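Local coordinates for protein peptidoglycan-N-acetylmuramic acid deacetylase PdaC (Bacillus subtilis subsp. subtilis str. 168, PDB 6H8N) that removes acetyl groups from N-acetylmuramic acid residues of peptidoglycan, a change that protects the wall against lysozyme, and also deacetylates short chitin oligomers, at residues H72-R77 / P107-I112; E82-I87 / S118-D123; I12-S17 / E171-L176; W127-E132 / R154-H159. The protein carries 1 engineered substitution. All blocks are in the same frame, centred on the assembly; numbering follows the deposited sequence. Where two conformers were deposited one is given.

Contact 1. Residues H72-R77 / P107-I112; sequences HPLLTR and PPYGGI. With ZN (zinc ion), chain C; PO4 (phosphate ion), chain D.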
# COMPACT_ATOMS: atom_id res chain seq x y z
N HIS A 72 -10.27 1.33 -11.84
CA HIS A 72 -10.00 -0.09 -11.55
C HIS A 72 -10.22 -1.03 -12.73
O HIS A 72 -10.58 -2.19 -12.50
CB HIS A 72 -10.84 -0.59 -10.36
CG HIS A 72 -10.14 -1.60 -9.49
ND1 HIS A 72 -10.06 -2.93 -9.80
CD2 HIS A 72 -9.47 -1.45 -8.32
CE1 HIS A 72 -9.36 -3.56 -8.88
NE2 HIS A 72 -8.99 -2.68 -7.96
N PRO A 73 -9.98 -0.64 -13.98
CA PRO A 73 -9.99 -1.63 -15.05
C PRO A 73 -8.75 -2.50 -14.97
O PRO A 73 -7.72 -2.11 -14.41
CB PRO A 73 -9.94 -0.77 -16.32
CG PRO A 73 -9.10 0.40 -15.91
CD PRO A 73 -9.48 0.67 -14.47
N LEU A 74 -8.82 -3.68 -15.57
CA LEU A 74 -7.62 -4.44 -15.87
C LEU A 74 -6.88 -3.71 -16.98
O LEU A 74 -7.38 -3.61 -18.11
CB LEU A 74 -7.99 -5.87 -16.28
CG LEU A 74 -6.83 -6.77 -16.69
CD1 LEU A 74 -5.75 -6.87 -15.59
CD2 LEU A 74 -7.38 -8.17 -17.02
N LEU A 75 -5.69 -3.18 -16.67
CA LEU A 75 -5.04 -2.25 -17.59
C LEU A 75 -4.59 -2.94 -18.87
O LEU A 75 -4.47 -2.28 -19.92
CB LEU A 75 -3.84 -1.58 -16.91
CG LEU A 75 -4.19 -0.63 -15.76
CD1 LEU A 75 -2.91 -0.20 -15.06
CD2 LEU A 75 -4.98 0.56 -16.23
N THR A 76 -4.34 -4.24 -18.82
CA THR A 76 -3.96 -5.00 -20.00
C THR A 76 -5.13 -5.25 -20.94
O THR A 76 -4.90 -5.72 -22.06
CB THR A 76 -3.34 -6.33 -19.56
OG1 THR A 76 -4.25 -7.01 -18.70
CG2 THR A 76 -2.03 -6.09 -18.81
N ARG A 77 -6.37 -4.98 -20.53
CA ARG A 77 -7.52 -5.02 -21.43
C ARG A 77 -7.67 -3.74 -22.25
O ARG A 77 -8.49 -3.70 -23.17
CB ARG A 77 -8.84 -5.22 -20.67
CG ARG A 77 -9.00 -6.52 -19.87
CD ARG A 77 -10.01 -7.49 -20.46
NE ARG A 77 -11.30 -6.89 -20.82
CZ ARG A 77 -12.45 -7.06 -20.15
NH1 ARG A 77 -12.52 -7.80 -19.06
NH2 ARG A 77 -13.55 -6.47 -20.60
N PRO A 107 -0.93 -1.81 -10.40
CA PRO A 107 -1.95 -2.06 -11.42
C PRO A 107 -3.06 -2.92 -10.86
O PRO A 107 -2.77 -3.92 -10.19
CB PRO A 107 -1.16 -2.81 -12.50
CG PRO A 107 0.25 -2.30 -12.35
CD PRO A 107 0.42 -2.20 -10.84
N PRO A 108 -4.32 -2.59 -11.13
CA PRO A 108 -5.44 -3.43 -10.69
C PRO A 108 -5.23 -4.90 -11.05
O PRO A 108 -4.81 -5.23 -12.17
CB PRO A 108 -6.64 -2.83 -11.42
CG PRO A 108 -6.28 -1.37 -11.49
CD PRO A 108 -4.82 -1.37 -11.79
N TYR A 109 -5.56 -5.78 -10.10
CA TYR A 109 -5.48 -7.23 -10.25
C TYR A 109 -4.06 -7.74 -10.49
O TYR A 109 -3.88 -8.92 -10.81
CB TYR A 109 -6.43 -7.78 -11.34
CG TYR A 109 -7.79 -7.14 -11.32
CD1 TYR A 109 -8.71 -7.43 -10.32
CD2 TYR A 109 -8.16 -6.21 -12.28
CE1 TYR A 109 -9.94 -6.83 -10.28
CE2 TYR A 109 -9.38 -5.62 -12.27
CZ TYR A 109 -10.29 -5.92 -11.27
OH TYR A 109 -11.52 -5.32 -11.22
N GLY A 110 -3.04 -6.88 -10.33
CA GLY A 110 -1.67 -7.22 -10.65
C GLY A 110 -1.35 -7.22 -12.13
O GLY A 110 -0.22 -7.57 -12.50
N GLY A 111 -2.29 -6.83 -12.98
CA GLY A 111 -2.13 -7.00 -14.42
C GLY A 111 -1.29 -5.93 -15.06
O GLY A 111 -1.65 -4.76 -15.07
N ILE A 112 -0.18 -6.36 -15.67
CA ILE A 112 0.79 -5.44 -16.25
C ILE A 112 1.54 -6.18 -17.35
O ILE A 112 1.56 -7.42 -17.38
CB ILE A 112 1.75 -4.92 -15.15
CG1 ILE A 112 2.59 -3.76 -15.68
CG2 ILE A 112 2.63 -6.05 -14.62
CD1 ILE A 112 3.30 -3.01 -14.60
ZN ZN C . -7.87 -2.80 -6.30
P PO4 D . -6.89 -5.64 -6.36
O1 PO4 D . -7.94 -6.68 -6.83
O2 PO4 D . -6.00 -6.33 -5.34
O3 PO4 D . -7.64 -4.56 -5.64
O4 PO4 D . -6.16 -5.11 -7.55
O HOH W 1 -12.73 -3.79 -13.32
O HOH W 2 -4.14 -3.73 -14.35

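Contact 2. Residues E82-I87 / S118-D123; sequences EALKQI and SQMKMD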
# COMPACT_ATOMS: atom_id res chain seq x y z
N GLU A 82 -5.11 4.34 -23.32
CA GLU A 82 -6.18 4.35 -22.32
C GLU A 82 -5.63 4.00 -20.94
O GLU A 82 -6.05 4.59 -19.93
CB GLU A 82 -7.27 3.36 -22.70
CG GLU A 82 -8.08 3.74 -23.94
CD GLU A 82 -9.01 2.62 -24.41
OE1 GLU A 82 -8.68 1.43 -24.20
OE2 GLU A 82 -10.07 2.94 -24.99
N ALA A 83 -4.71 3.04 -20.89
CA ALA A 83 -4.13 2.65 -19.61
C ALA A 83 -3.33 3.80 -19.01
O ALA A 83 -3.42 4.07 -17.81
CB ALA A 83 -3.25 1.42 -19.77
N LEU A 84 -2.53 4.48 -19.84
CA LEU A 84 -1.76 5.62 -19.35
C LEU A 84 -2.68 6.73 -18.87
O LEU A 84 -2.36 7.42 -17.89
CB LEU A 84 -0.78 6.11 -20.42
CG LEU A 84 0.32 5.12 -20.76
CD1 LEU A 84 1.18 5.66 -21.91
CD2 LEU A 84 1.19 4.79 -19.55
N LYS A 85 -3.83 6.92 -19.51
CA LYS A 85 -4.77 7.92 -19.05
C LYS A 85 -5.33 7.57 -17.67
O LYS A 85 -5.54 8.46 -16.84
CB LYS A 85 -5.89 8.10 -20.06
CG LYS A 85 -6.82 9.23 -19.75
CD LYS A 85 -7.76 9.48 -20.92
CE LYS A 85 -8.50 10.78 -20.76
NZ LYS A 85 -9.26 10.84 -19.49
N GLN A 86 -5.61 6.29 -17.41
CA GLN A 86 -6.04 5.87 -16.08
C GLN A 86 -5.00 6.27 -15.03
O GLN A 86 -5.35 6.81 -13.97
CB GLN A 86 -6.22 4.35 -16.06
CG GLN A 86 -7.51 3.85 -16.70
CD GLN A 86 -8.67 3.88 -15.75
OE1 GLN A 86 -8.52 3.76 -14.53
NE2 GLN A 86 -9.87 4.01 -16.30
N ILE A 87 -3.74 6.02 -15.33
CA ILE A 87 -2.67 6.34 -14.39
C ILE A 87 -2.49 7.84 -14.26
O ILE A 87 -2.44 8.38 -13.15
CB ILE A 87 -1.37 5.62 -14.79
CG1 ILE A 87 -1.56 4.10 -14.81
CG2 ILE A 87 -0.21 6.01 -13.88
CD1 ILE A 87 -2.17 3.49 -13.58
N SER A 118 7.31 0.11 -19.13
CA SER A 118 8.25 1.10 -19.66
C SER A 118 7.60 2.46 -19.84
O SER A 118 8.25 3.49 -19.65
CB SER A 118 8.87 0.61 -20.97
OG SER A 118 7.89 0.36 -21.95
N GLN A 119 6.31 2.50 -20.18
CA GLN A 119 5.66 3.77 -20.46
C GLN A 119 5.13 4.47 -19.23
O GLN A 119 4.98 5.70 -19.25
CB GLN A 119 4.52 3.56 -21.46
CG GLN A 119 4.98 2.93 -22.76
CD GLN A 119 4.78 3.83 -23.94
OE1 GLN A 119 3.71 4.43 -24.11
NE2 GLN A 119 5.80 3.93 -24.79
N MET A 120 4.84 3.75 -18.14
CA MET A 120 4.29 4.41 -16.96
C MET A 120 5.36 5.19 -16.21
O MET A 120 5.04 6.19 -15.55
CB MET A 120 3.64 3.40 -16.02
CG MET A 120 2.28 2.90 -16.46
SD MET A 120 1.54 1.81 -15.21
CE MET A 120 2.79 0.55 -15.07
N LYS A 121 6.61 4.74 -16.25
CA LYS A 121 7.71 5.45 -15.60
C LYS A 121 7.45 5.61 -14.11
O LYS A 121 7.70 6.66 -13.52
CB LYS A 121 7.97 6.81 -16.26
N MET A 122 6.93 4.55 -13.49
CA MET A 122 6.68 4.51 -12.06
C MET A 122 7.21 3.19 -11.54
O MET A 122 7.45 2.25 -12.30
CB MET A 122 5.18 4.65 -11.75
CG MET A 122 4.62 6.01 -12.18
SD MET A 122 2.89 6.24 -11.79
CE MET A 122 2.93 6.48 -10.03
N ASP A 123 7.36 3.11 -10.23
CA ASP A 123 7.82 1.90 -9.53
C ASP A 123 6.60 1.01 -9.27
O ASP A 123 5.69 1.41 -8.54
CB ASP A 123 8.44 2.38 -8.22
CG ASP A 123 8.93 1.26 -7.32
OD1 ASP A 123 8.67 0.08 -7.59
OD2 ASP A 123 9.59 1.60 -6.30

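Contact 3. Residues I12-S17 / E171-L176; sequences IALTFS and EIIKKL. Engineered in segment 12-17: Ser17 (natural residue Asp).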
# COMPACT_ATOMS: atom_id res chain seq x y z
N ILE A 12 7.72 -4.66 8.34
CA ILE A 12 6.68 -5.20 7.49
C ILE A 12 5.94 -4.03 6.86
O ILE A 12 5.82 -2.96 7.47
CB ILE A 12 5.75 -6.13 8.32
CG1 ILE A 12 4.87 -7.01 7.43
CG2 ILE A 12 4.92 -5.33 9.32
CD1 ILE A 12 4.35 -8.24 8.16
N ALA A 13 5.46 -4.23 5.64
CA ALA A 13 4.72 -3.20 4.90
C ALA A 13 3.26 -3.63 4.77
O ALA A 13 2.93 -4.49 3.95
CB ALA A 13 5.35 -2.97 3.53
N LEU A 14 2.39 -3.01 5.55
CA LEU A 14 0.96 -3.16 5.35
C LEU A 14 0.52 -2.22 4.26
O LEU A 14 0.82 -1.02 4.30
CB LEU A 14 0.20 -2.85 6.63
CG LEU A 14 0.51 -3.69 7.83
CD1 LEU A 14 -0.33 -3.25 9.00
CD2 LEU A 14 0.24 -5.13 7.51
N THR A 15 -0.21 -2.74 3.28
CA THR A 15 -0.65 -1.93 2.16
C THR A 15 -2.13 -2.13 1.94
O THR A 15 -2.70 -3.21 2.20
CB THR A 15 0.13 -2.22 0.87
OG1 THR A 15 -0.26 -3.47 0.30
CG2 THR A 15 1.63 -2.20 1.13
N PHE A 16 -2.78 -1.06 1.47
CA PHE A 16 -4.23 -0.99 1.37
C PHE A 16 -4.62 -0.49 -0.00
O PHE A 16 -4.27 0.63 -0.37
CB PHE A 16 -4.80 -0.06 2.43
CG PHE A 16 -4.53 -0.52 3.81
CD1 PHE A 16 -5.33 -1.49 4.37
CD2 PHE A 16 -3.48 -0.02 4.55
CE1 PHE A 16 -5.09 -1.96 5.63
CE2 PHE A 16 -3.22 -0.48 5.82
CZ PHE A 16 -4.03 -1.47 6.37
N SER A 17 -5.40 -1.28 -0.73
CA SER A 17 -5.86 -0.91 -2.06
C SER A 17 -7.35 -0.64 -2.06
O SER A 17 -8.12 -1.31 -1.37
CB SER A 17 -5.63 -2.07 -3.03
OG SER A 17 -4.24 -2.24 -3.27
N GLU A 171 -6.84 -5.39 14.23
CA GLU A 171 -6.27 -6.50 14.98
C GLU A 171 -4.89 -6.87 14.46
O GLU A 171 -3.99 -7.18 15.25
CB GLU A 171 -7.24 -7.69 14.95
CG GLU A 171 -6.72 -8.89 15.69
CD GLU A 171 -7.75 -9.96 15.95
OE1 GLU A 171 -8.94 -9.73 15.69
OE2 GLU A 171 -7.32 -11.03 16.40
N ILE A 172 -4.70 -6.86 13.14
CA ILE A 172 -3.39 -7.15 12.55
C ILE A 172 -2.36 -6.12 13.00
O ILE A 172 -1.24 -6.46 13.36
CB ILE A 172 -3.51 -7.23 11.02
CG1 ILE A 172 -4.28 -8.50 10.61
CG2 ILE A 172 -2.15 -7.15 10.34
CD1 ILE A 172 -4.87 -8.40 9.24
N ILE A 173 -2.73 -4.85 12.94
CA ILE A 173 -1.82 -3.79 13.37
C ILE A 173 -1.42 -3.99 14.83
O ILE A 173 -0.25 -3.90 15.19
CB ILE A 173 -2.46 -2.42 13.13
CG1 ILE A 173 -2.53 -2.12 11.62
CG2 ILE A 173 -1.69 -1.31 13.88
CD1 ILE A 173 -3.51 -1.03 11.25
N LYS A 174 -2.40 -4.29 15.68
CA LYS A 174 -2.09 -4.51 17.10
C LYS A 174 -1.16 -5.71 17.28
O LYS A 174 -0.16 -5.63 18.00
CB LYS A 174 -3.37 -4.74 17.88
CG LYS A 174 -3.10 -4.94 19.37
CD LYS A 174 -4.36 -5.29 20.14
CE LYS A 174 -4.12 -5.24 21.65
NZ LYS A 174 -3.81 -3.85 22.11
N LYS A 175 -1.49 -6.83 16.66
CA LYS A 175 -0.70 -8.04 16.87
C LYS A 175 0.71 -7.91 16.31
O LYS A 175 1.67 -8.36 16.93
CB LYS A 175 -1.43 -9.25 16.31
CG LYS A 175 -2.65 -9.60 17.13
CD LYS A 175 -3.31 -10.88 16.68
CE LYS A 175 -4.28 -11.36 17.75
NZ LYS A 175 -5.08 -12.49 17.29
N LEU A 176 0.86 -7.31 15.13
CA LEU A 176 2.20 -7.11 14.59
C LEU A 176 3.00 -6.14 15.45
O LEU A 176 4.20 -6.36 15.68
CB LEU A 176 2.15 -6.61 13.15
CG LEU A 176 1.59 -7.59 12.12
CD1 LEU A 176 1.35 -6.85 10.81
CD2 LEU A 176 2.53 -8.79 11.93

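Contact 4. Residues W127-E132 / R154-H159; sequences WDVDPE and RTILIH. With PO4 (phosphate ion), chain D.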
# COMPACT_ATOMS: atom_id res chain seq x y z
N TRP A 127 2.77 -7.27 -3.99
CA TRP A 127 2.62 -7.74 -2.62
C TRP A 127 3.06 -9.19 -2.52
O TRP A 127 3.20 -9.89 -3.53
CB TRP A 127 1.16 -7.60 -2.15
CG TRP A 127 0.24 -8.34 -3.04
CD1 TRP A 127 -0.09 -9.66 -2.95
CD2 TRP A 127 -0.44 -7.83 -4.19
NE1 TRP A 127 -0.93 -10.00 -3.97
CE2 TRP A 127 -1.16 -8.90 -4.76
CE3 TRP A 127 -0.51 -6.58 -4.81
CZ2 TRP A 127 -1.94 -8.76 -5.91
CZ3 TRP A 127 -1.29 -6.43 -5.93
CH2 TRP A 127 -2.00 -7.52 -6.48
N ASP A 128 3.25 -9.65 -1.27
CA ASP A 128 3.65 -11.02 -0.95
C ASP A 128 2.55 -11.84 -0.31
O ASP A 128 2.55 -13.08 -0.43
CB ASP A 128 4.82 -11.03 0.06
CG ASP A 128 6.02 -10.32 -0.44
OD1 ASP A 128 6.54 -10.68 -1.51
OD2 ASP A 128 6.48 -9.41 0.26
N VAL A 129 1.66 -11.21 0.44
CA VAL A 129 0.66 -11.90 1.26
C VAL A 129 -0.69 -11.29 0.94
O VAL A 129 -0.87 -10.08 1.06
CB VAL A 129 0.98 -11.73 2.75
CG1 VAL A 129 -0.15 -12.29 3.59
CG2 VAL A 129 2.30 -12.38 3.12
N ASP A 130 -1.64 -12.13 0.54
CA ASP A 130 -2.96 -11.69 0.11
C ASP A 130 -4.00 -12.60 0.75
O ASP A 130 -4.20 -13.74 0.28
CB ASP A 130 -3.06 -11.70 -1.41
CG ASP A 130 -4.42 -11.29 -1.92
OD1 ASP A 130 -5.31 -10.91 -1.12
OD2 ASP A 130 -4.59 -11.34 -3.16
N PRO A 131 -4.67 -12.16 1.81
CA PRO A 131 -5.70 -13.01 2.44
C PRO A 131 -7.00 -13.07 1.68
O PRO A 131 -7.97 -13.66 2.17
CB PRO A 131 -5.91 -12.32 3.79
CG PRO A 131 -5.66 -10.86 3.48
CD PRO A 131 -4.54 -10.86 2.49
N GLU A 132 -7.08 -12.43 0.52
CA GLU A 132 -8.28 -12.44 -0.30
C GLU A 132 -9.50 -11.97 0.50
O GLU A 132 -10.54 -12.63 0.56
CB GLU A 132 -8.50 -13.82 -0.91
CG GLU A 132 -7.29 -14.32 -1.69
CD GLU A 132 -7.58 -15.55 -2.52
OE1 GLU A 132 -7.78 -16.64 -1.93
OE2 GLU A 132 -7.63 -15.43 -3.75
N ARG A 154 8.04 -8.63 4.50
CA ARG A 154 6.92 -8.96 3.63
C ARG A 154 6.00 -7.76 3.45
O ARG A 154 5.98 -6.82 4.25
CB ARG A 154 6.14 -10.15 4.17
CG ARG A 154 7.00 -11.40 4.19
CD ARG A 154 6.21 -12.64 4.49
NE ARG A 154 7.04 -13.80 4.27
CZ ARG A 154 7.24 -14.79 5.12
NH1 ARG A 154 8.06 -15.75 4.75
NH2 ARG A 154 6.64 -14.84 6.30
N THR A 155 5.24 -7.81 2.37
CA THR A 155 4.25 -6.80 2.00
C THR A 155 2.88 -7.47 1.98
O THR A 155 2.68 -8.45 1.25
CB THR A 155 4.60 -6.21 0.64
OG1 THR A 155 5.89 -5.60 0.73
CG2 THR A 155 3.59 -5.16 0.21
N ILE A 156 1.95 -6.93 2.76
CA ILE A 156 0.61 -7.48 2.94
C ILE A 156 -0.38 -6.63 2.15
O ILE A 156 -0.31 -5.40 2.19
CB ILE A 156 0.22 -7.49 4.43
CG1 ILE A 156 1.16 -8.39 5.23
CG2 ILE A 156 -1.22 -7.94 4.61
CD1 ILE A 156 1.14 -8.14 6.73
N LEU A 157 -1.32 -7.29 1.47
CA LEU A 157 -2.42 -6.62 0.76
C LEU A 157 -3.73 -6.78 1.51
O LEU A 157 -4.21 -7.90 1.72
CB LEU A 157 -2.56 -7.21 -0.64
CG LEU A 157 -3.81 -6.83 -1.45
CD1 LEU A 157 -3.86 -5.32 -1.65
CD2 LEU A 157 -3.84 -7.59 -2.77
N ILE A 158 -4.35 -5.65 1.87
CA ILE A 158 -5.71 -5.59 2.39
C ILE A 158 -6.46 -4.57 1.54
O ILE A 158 -5.87 -3.60 1.05
CB ILE A 158 -5.69 -5.16 3.88
CG1 ILE A 158 -4.96 -6.23 4.71
CG2 ILE A 158 -7.09 -4.87 4.41
CD1 ILE A 158 -4.65 -5.83 6.13
N HIS A 159 -7.76 -4.78 1.33
CA HIS A 159 -8.56 -3.82 0.56
C HIS A 159 -9.38 -2.98 1.54
O HIS A 159 -10.26 -3.51 2.21
CB HIS A 159 -9.43 -4.58 -0.45
CG HIS A 159 -8.61 -5.41 -1.39
ND1 HIS A 159 -8.20 -6.69 -1.10
CD2 HIS A 159 -8.05 -5.11 -2.59
CE1 HIS A 159 -7.45 -7.15 -2.09
NE2 HIS A 159 -7.35 -6.21 -3.01
P PO4 D . -6.89 -5.64 -6.36
O1 PO4 D . -7.94 -6.68 -6.83
O2 PO4 D . -6.00 -6.33 -5.34
O3 PO4 D . -7.64 -4.56 -5.64
O4 PO4 D . -6.16 -5.11 -7.55
O HOH W 3 8.02 -7.28 0.51
O HOH W 4 -6.70 -9.13 0.46

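Contact 1. Residues H72-R77 / P107-I112
His72 turns the edge of its imidazole toward the face of Tyr109, an offset edge-to-face pair with ring centroids 4.8 Å apart and planes at 81°. Tyr109 CG, anti to the carbonyl carbon (chi1 -41°), brings the phenol beside His72, whose CE1 lies over its rim; at the same edge His72 ND1 gives a weak, bent hydrogen bond (140°) to Tyr109 OH. One face of the imidazole is covered by Pro108, whose CB sits 3.9 Å from the ring centroid in a CH-pi contact. The far nitrogen, His72 NE2, binds the zinc ion at 2.0 Å; Asp18 and His68 complete the protein ligands. Leu74 CB packs on Tyr109 CD2 at 4.0 Å, and Leu75 CD1 rests on Pro107 CB and on Pro108 CD, 4.0 Å from the latter. One water accepts from Leu75 N and donates to the carbonyls of Pro108 and Gly111. A phosphate, probably from the crystallisation liquor, joins the zinc through O3 and takes a bond from Tyr109 N to its O4 (2.7 Å). Pro108 over one face, Tyr109 at the edge and the zinc on NE2 together probably restrict the imidazole's rotation, while Tyr109 N-H offers an anion-binding donor beside the metal.

Contact 2. Residues E82-I87 / S118-D123
Helix 80-98 meets the C-terminal end of helix 114-120 where Leu84 and Met120 bring their CA atoms within 6.6 Å, and the chain then leaves the second helix through Lys121, which has positive phi. Leu84 straddles this helix end with its two methyls. CD2 touches Met120 CG at 3.8 Å, while CD1 lies 3.6 Å from Gln119 OE1 and also against the CB of that glutamine, whose side chain crosses the leucine at about a right angle. One turn further on, Ile87 divides its two branches between the methionines. CG1, anti to the carbonyl carbon (chi1 -60°), approaches Met120 SD at 3.9 Å; CG2, anti to the backbone N, reaches Met122 SD at 3.7 Å. Ile87 crosses Met120 nearly at a right angle but runs past Met122 in the opposite direction. Both methionines fold at the CG-SD bond (chi3 -57° in Met120, 73° in Met122), which turns CE aside from the extended chain. Val105 of strand 104-105 also packs on Ile87, Met120 and Met122, linking the helix pair to the small parallel sheet. No hydrogen bond joins the two segments: their union rests on dispersion between aliphatic carbons and polarisable thioether sulfur, with the polar end of Gln119 at the exposed border and Ile87 and Met120 buried within.

Contact 3. Residues I12-S17 / E171-L176
Leu14 lays its CD1 methyl against Ile173 CG1 at 3.6 Å, the closest approach between strand 12-17 and helix 171-176. The two side chains meet at a slant. Its other methyl, CD2, points at Leu176 CD1, 3.9 Å away, so that these two leucines reach toward each other tip to tip, and the same methyl is 4.2 Å from Ile172 CG2. With CG anti to the carbonyl carbon (chi1 -60°), Leu14 spreads its fork over three helix residues. Leu176 CD1 has a second neighbour: Ile12 CG2 stands 4.2 Å from it, with the two side chains crossing at about a right angle. Ile12 and Leu14, two residues apart on the strand, therefore share a face that meets the helix. The axes of the two segments run antiparallel at 173° and lie 11.2 Å apart. Lys175 NZ and Glu171 OE2 form a salt bridge within the helix and take no part in the contact with the strand. Ile173 also packs on helix 22-35, and Leu176 on Met147, so the packing continues onto helices 22-35 and 139-149. Ser17, an engineered residue in place of the natural aspartate, the probable proton acceptor, ends the strand segment. Here a helix covers a central parallel strand leading to the active site, as in the distorted beta/alpha barrel of NodB-type polysaccharide deacetylases.

Contact 4. Residues W127-E132 / R154-H159
Strand 155-159 of the C-terminal polysaccharide deacetylase (NodB homology) domain of PdaC leads to the probable proton donor His159, and segment 127-132 bridges to its edge once, between Val129 and Ile156. Thr155 O accepts from two successive backbone donors, Asp128 N at 2.8 Å and Val129 N at 3.1 Å. Thr155 N donates to Asp128 OD2, 2.9 Å away, on the anti lone pair of that oxygen. A water also links Asp128 OD2 with Thr155 OG1. Further along, Leu157 N bonds to Val129 O at 2.9 Å. Leu157 is central to the side-chain packing: its CG, anti to the backbone N (chi1 169°), carries CD2 over the indole of Trp127, 3.7 Å from the centroid of its six-membered ring and 15° off the normal. The same methyl lies 3.8 Å from Asp130 CG, alongside that carboxylate, while CD1 lies over one face of the His159 ring. Asp130 OD1 accepts from Glu132 N from above the carboxylate plane, closing an Asx turn. Asp133 OD1 is hydrogen-bonded to His159 ND1, and the phosphate O2 meets His159 NE2 at 2.7 Å in an almost straight bond (177°). The backbone bonds thus tie the loop to the strand, and the bond to Asp133 probably orients the histidine ring, whose NE2 is turned to an anion that is also bound to the zinc ion.

Contact 3 is wholly buried and aliphatic, contact 4 is largely buried and mixes backbone bonds with apolar packing, and contacts 1 and 2 are only partly buried. Contacts 3 and 4 belong to the same sheet, since strands 11-17 and 155-159 are neighbours; Thr15 OG1 is hydrogen-bonded to Ile156 O. Contacts 1 and 2 lie across the chain's centre from contact 3, their own centres 11 Å apart, with Pro73 and Leu75 of 72-77 packed on helix 80-98 and Ile112 on Met120. The active site falls between contacts 1 and 4: both bind the same phosphate, one through a metal-bound loop and a backbone N-H, the other through a histidine. Contact 2 is sulfur-rich packing away from the metal.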